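PDB 4LKS: glycosyl hydrolase, family 31/fibronectin type III domain protein from Clostridium perfringens, which binds galactose as a carbohydrate-binding module and so probably targets its family 31 glycoside hydrolase to galactose-containing glycans. Local coordinates for residues I68-I79 and P130-L141. Residues are numbered along the deposited sequence; the frame is centred on the assembly and turned at random.
Sequences IKLDKAYDLNQI and PIRFNTINAQYL
L76, I79, A138 and L141 share the buried face of two antiparallel strand pairs, and the F133 ring reaches in against L76 and I79. I79 CG2 lies 3.9 Å from L141 CD1, and the same methyl reaches the F133 ring at CE2. CG1 of I79 sits between its backbone N and carbonyl carbon (chi1 64°), which leaves CG2 beside the N. The F133 ring lies flat over the 77-78 peptide: N77 C is over the ring centre, and Q78 N is offset toward the rim. F133 N donates to N77 O. Here the register slips by two residues, a beta bulge between L76 and Q78. Strand 158-166 adds F164 against L141.

The face of K69, D75 and N137 is polar and more open to solvent. N137 ND2 gives a hydrogen bond to D75 OD1 (2.9 Å), nearly along the carboxylate C-O axis, with the two flat groups 73° apart. A water joins the same ND2 to A73 O. The K69 chain runs extended alongside Y140, K69 CG 3.5 Å from Y140 CE2. A second water is held by Y140 OH and, weakly, by K69 NZ.

Both chains turn a corner together, at 71-72 and at 139. Q139 spans it. Its backbone O accepts from L70 N, and its extended side chain brings NE2 back to L70 O (3.0 Å). Q139 and Y140 both face S100 in a classic bulge. The paired strands thus pass from the sheet holding 64-70 and 140-148 to the one holding 73-82 and 129-138, an arrangement characteristic of the beta-sandwich of F5/8 type C (CBM32) domains.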
# COMPACT_ATOMS: atom_id res chain seq x y z
N ILE A 68 -0.61 2.95 8.08
CA ILE A 68 -2.04 3.19 8.22
C ILE A 68 -2.50 2.79 9.61
O ILE A 68 -2.22 1.67 10.09
CB ILE A 68 -2.84 2.37 7.19
CG1 ILE A 68 -2.30 2.57 5.76
CG2 ILE A 68 -4.35 2.68 7.29
CD1 ILE A 68 -2.12 4.04 5.31
N LYS A 69 -3.21 3.71 10.26
CA LYS A 69 -3.84 3.45 11.55
C LYS A 69 -5.32 3.20 11.33
O LYS A 69 -5.97 3.95 10.60
CB LYS A 69 -3.67 4.68 12.45
CG LYS A 69 -4.36 4.56 13.80
CD LYS A 69 -4.29 5.88 14.56
CE LYS A 69 -5.06 5.81 15.85
NZ LYS A 69 -4.89 7.06 16.65
N LEU A 70 -5.85 2.15 11.96
CA LEU A 70 -7.28 1.83 11.87
C LEU A 70 -7.98 2.39 13.11
O LEU A 70 -7.32 2.68 14.12
CB LEU A 70 -7.48 0.31 11.74
CG LEU A 70 -6.88 -0.24 10.43
CD1 LEU A 70 -5.49 -0.79 10.67
CD2 LEU A 70 -7.78 -1.30 9.81
N ASP A 71 -9.29 2.57 13.04
CA ASP A 71 -9.99 3.25 14.14
C ASP A 71 -9.99 2.44 15.44
O ASP A 71 -10.13 3.00 16.53
CB ASP A 71 -11.41 3.64 13.73
CG ASP A 71 -12.31 2.45 13.58
OD1 ASP A 71 -11.99 1.55 12.77
OD2 ASP A 71 -13.36 2.40 14.26
N LYS A 72 -9.83 1.13 15.31
CA LYS A 72 -9.68 0.22 16.43
C LYS A 72 -8.87 -0.95 15.89
O LYS A 72 -8.56 -0.97 14.70
CB LYS A 72 -11.05 -0.26 16.93
CG LYS A 72 -11.91 -0.92 15.87
CD LYS A 72 -13.22 -1.46 16.44
CE LYS A 72 -14.17 -1.87 15.33
NZ LYS A 72 -14.99 -3.05 15.70
N ALA A 73 -8.52 -1.90 16.74
CA ALA A 73 -7.87 -3.12 16.26
C ALA A 73 -8.86 -3.98 15.49
O ALA A 73 -10.03 -4.13 15.89
CB ALA A 73 -7.28 -3.91 17.43
N TYR A 74 -8.39 -4.56 14.39
CA TYR A 74 -9.17 -5.51 13.61
C TYR A 74 -8.39 -6.78 13.39
O TYR A 74 -7.16 -6.76 13.28
CB TYR A 74 -9.50 -4.94 12.22
CG TYR A 74 -10.48 -3.80 12.21
CD1 TYR A 74 -10.06 -2.49 12.41
CD2 TYR A 74 -11.84 -4.03 12.00
CE1 TYR A 74 -10.96 -1.44 12.39
CE2 TYR A 74 -12.75 -2.99 11.98
CZ TYR A 74 -12.30 -1.70 12.18
OH TYR A 74 -13.20 -0.66 12.16
N ASP A 75 -9.10 -7.90 13.28
CA ASP A 75 -8.50 -9.14 12.82
C ASP A 75 -8.39 -9.04 11.30
O ASP A 75 -9.40 -9.19 10.60
CB ASP A 75 -9.36 -10.35 13.20
CG ASP A 75 -9.45 -10.56 14.70
OD1 ASP A 75 -8.63 -9.99 15.46
OD2 ASP A 75 -10.34 -11.33 15.13
N LEU A 76 -7.19 -8.72 10.81
CA LEU A 76 -6.98 -8.48 9.38
C LEU A 76 -6.47 -9.71 8.67
O LEU A 76 -5.63 -10.43 9.21
CB LEU A 76 -5.94 -7.37 9.17
CG LEU A 76 -6.25 -5.96 9.67
CD1 LEU A 76 -5.06 -5.04 9.42
CD2 LEU A 76 -7.48 -5.40 8.96
N ASN A 77 -6.92 -9.95 7.43
CA ASN A 77 -6.30 -11.03 6.66
C ASN A 77 -6.12 -10.79 5.17
O ASN A 77 -5.75 -11.69 4.42
CB ASN A 77 -6.99 -12.38 6.91
CG ASN A 77 -8.45 -12.37 6.53
OD1 ASN A 77 -8.89 -11.55 5.74
ND2 ASN A 77 -9.21 -13.30 7.10
N GLN A 78 -6.34 -9.55 4.74
CA GLN A 78 -6.07 -9.19 3.36
C GLN A 78 -5.95 -7.68 3.24
O GLN A 78 -6.64 -6.95 3.96
CB GLN A 78 -7.17 -9.72 2.44
CG GLN A 78 -6.92 -9.49 0.95
CD GLN A 78 -8.01 -10.07 0.09
OE1 GLN A 78 -8.49 -11.18 0.34
NE2 GLN A 78 -8.41 -9.33 -0.95
N ILE A 79 -5.08 -7.22 2.34
CA ILE A 79 -5.19 -5.85 1.85
C ILE A 79 -5.15 -5.91 0.33
O ILE A 79 -4.61 -6.86 -0.22
CB ILE A 79 -4.08 -4.90 2.36
CG1 ILE A 79 -2.70 -5.33 1.87
CG2 ILE A 79 -4.13 -4.80 3.89
CD1 ILE A 79 -1.62 -4.30 2.12
N PRO A 130 -4.79 -8.09 -4.86
CA PRO A 130 -4.99 -8.62 -3.51
C PRO A 130 -3.73 -9.25 -2.91
O PRO A 130 -2.94 -9.89 -3.61
CB PRO A 130 -6.07 -9.69 -3.69
CG PRO A 130 -5.97 -10.08 -5.12
CD PRO A 130 -5.58 -8.84 -5.86
N ILE A 131 -3.56 -9.03 -1.62
CA ILE A 131 -2.46 -9.57 -0.83
C ILE A 131 -3.06 -10.20 0.43
O ILE A 131 -3.55 -9.48 1.30
CB ILE A 131 -1.47 -8.45 -0.43
CG1 ILE A 131 -0.85 -7.81 -1.68
CG2 ILE A 131 -0.38 -9.00 0.49
CD1 ILE A 131 -0.08 -6.53 -1.40
N ARG A 132 -3.02 -11.53 0.52
CA ARG A 132 -3.58 -12.22 1.67
C ARG A 132 -2.50 -12.55 2.69
O ARG A 132 -1.31 -12.65 2.36
CB ARG A 132 -4.32 -13.50 1.26
CG ARG A 132 -3.42 -14.61 0.75
CD ARG A 132 -4.22 -15.77 0.16
NE ARG A 132 -4.89 -16.57 1.18
CZ ARG A 132 -4.37 -17.66 1.74
NH1 ARG A 132 -3.17 -18.08 1.38
NH2 ARG A 132 -5.06 -18.33 2.66
N PHE A 133 -2.92 -12.70 3.94
CA PHE A 133 -2.01 -13.13 4.99
C PHE A 133 -2.78 -13.75 6.14
O PHE A 133 -3.99 -13.54 6.28
CB PHE A 133 -1.12 -11.96 5.46
CG PHE A 133 -1.87 -10.68 5.71
CD1 PHE A 133 -2.46 -10.43 6.94
CD2 PHE A 133 -1.96 -9.70 4.73
CE1 PHE A 133 -3.14 -9.24 7.19
CE2 PHE A 133 -2.64 -8.51 4.96
CZ PHE A 133 -3.23 -8.28 6.19
N ASN A 134 -2.08 -14.55 6.94
CA ASN A 134 -2.71 -15.22 8.06
C ASN A 134 -3.26 -14.19 9.03
O ASN A 134 -2.60 -13.21 9.36
CB ASN A 134 -1.75 -16.18 8.75
CG ASN A 134 -1.47 -17.41 7.91
OD1 ASN A 134 -2.09 -17.60 6.86
ND2 ASN A 134 -0.55 -18.25 8.37
N THR A 135 -4.49 -14.44 9.48
CA THR A 135 -5.23 -13.47 10.28
C THR A 135 -4.44 -12.96 11.48
O THR A 135 -3.94 -13.75 12.30
CB THR A 135 -6.55 -14.06 10.79
OG1 THR A 135 -7.26 -14.63 9.68
CG2 THR A 135 -7.41 -12.98 11.44
N ILE A 136 -4.30 -11.64 11.55
CA ILE A 136 -3.55 -11.00 12.63
C ILE A 136 -4.29 -9.76 13.12
O ILE A 136 -4.77 -8.95 12.34
CB ILE A 136 -2.10 -10.68 12.19
CG1 ILE A 136 -1.29 -10.09 13.35
CG2 ILE A 136 -2.08 -9.78 10.95
CD1 ILE A 136 0.23 -10.17 13.12
N ASN A 137 -4.43 -9.65 14.44
CA ASN A 137 -5.11 -8.53 15.05
C ASN A 137 -4.17 -7.32 15.06
O ASN A 137 -3.04 -7.41 15.51
CB ASN A 137 -5.52 -8.92 16.47
CG ASN A 137 -6.30 -7.83 17.18
OD1 ASN A 137 -5.77 -7.14 18.06
ND2 ASN A 137 -7.57 -7.69 16.83
N ALA A 138 -4.64 -6.20 14.52
CA ALA A 138 -3.77 -5.05 14.30
C ALA A 138 -4.55 -3.76 14.28
O ALA A 138 -5.67 -3.71 13.75
CB ALA A 138 -3.02 -5.21 12.98
N GLN A 139 -3.95 -2.70 14.81
CA GLN A 139 -4.51 -1.36 14.64
C GLN A 139 -3.61 -0.51 13.73
O GLN A 139 -3.99 0.58 13.30
CB GLN A 139 -4.73 -0.66 15.99
CG GLN A 139 -5.43 0.68 15.82
CD GLN A 139 -5.89 1.31 17.12
OE1 GLN A 139 -5.53 0.86 18.21
NE2 GLN A 139 -6.70 2.36 17.01
N TYR A 140 -2.42 -1.00 13.44
CA TYR A 140 -1.51 -0.30 12.54
C TYR A 140 -0.94 -1.28 11.54
O TYR A 140 -0.60 -2.42 11.89
CB TYR A 140 -0.35 0.35 13.32
CG TYR A 140 -0.80 1.28 14.41
CD1 TYR A 140 -1.16 0.79 15.67
CD2 TYR A 140 -0.86 2.65 14.19
CE1 TYR A 140 -1.58 1.64 16.67
CE2 TYR A 140 -1.28 3.50 15.19
CZ TYR A 140 -1.63 2.99 16.42
OH TYR A 140 -2.05 3.86 17.41
N LEU A 141 -0.82 -0.85 10.29
CA LEU A 141 -0.18 -1.65 9.27
C LEU A 141 0.83 -0.78 8.54
O LEU A 141 0.49 0.29 8.06
CB LEU A 141 -1.22 -2.23 8.28
CG LEU A 141 -0.67 -3.18 7.21
CD1 LEU A 141 -1.65 -4.33 6.88
CD2 LEU A 141 -0.27 -2.42 5.93
O HOH W 1 -1.65 6.58 17.14
O HOH W 2 -10.01 -6.56 18.03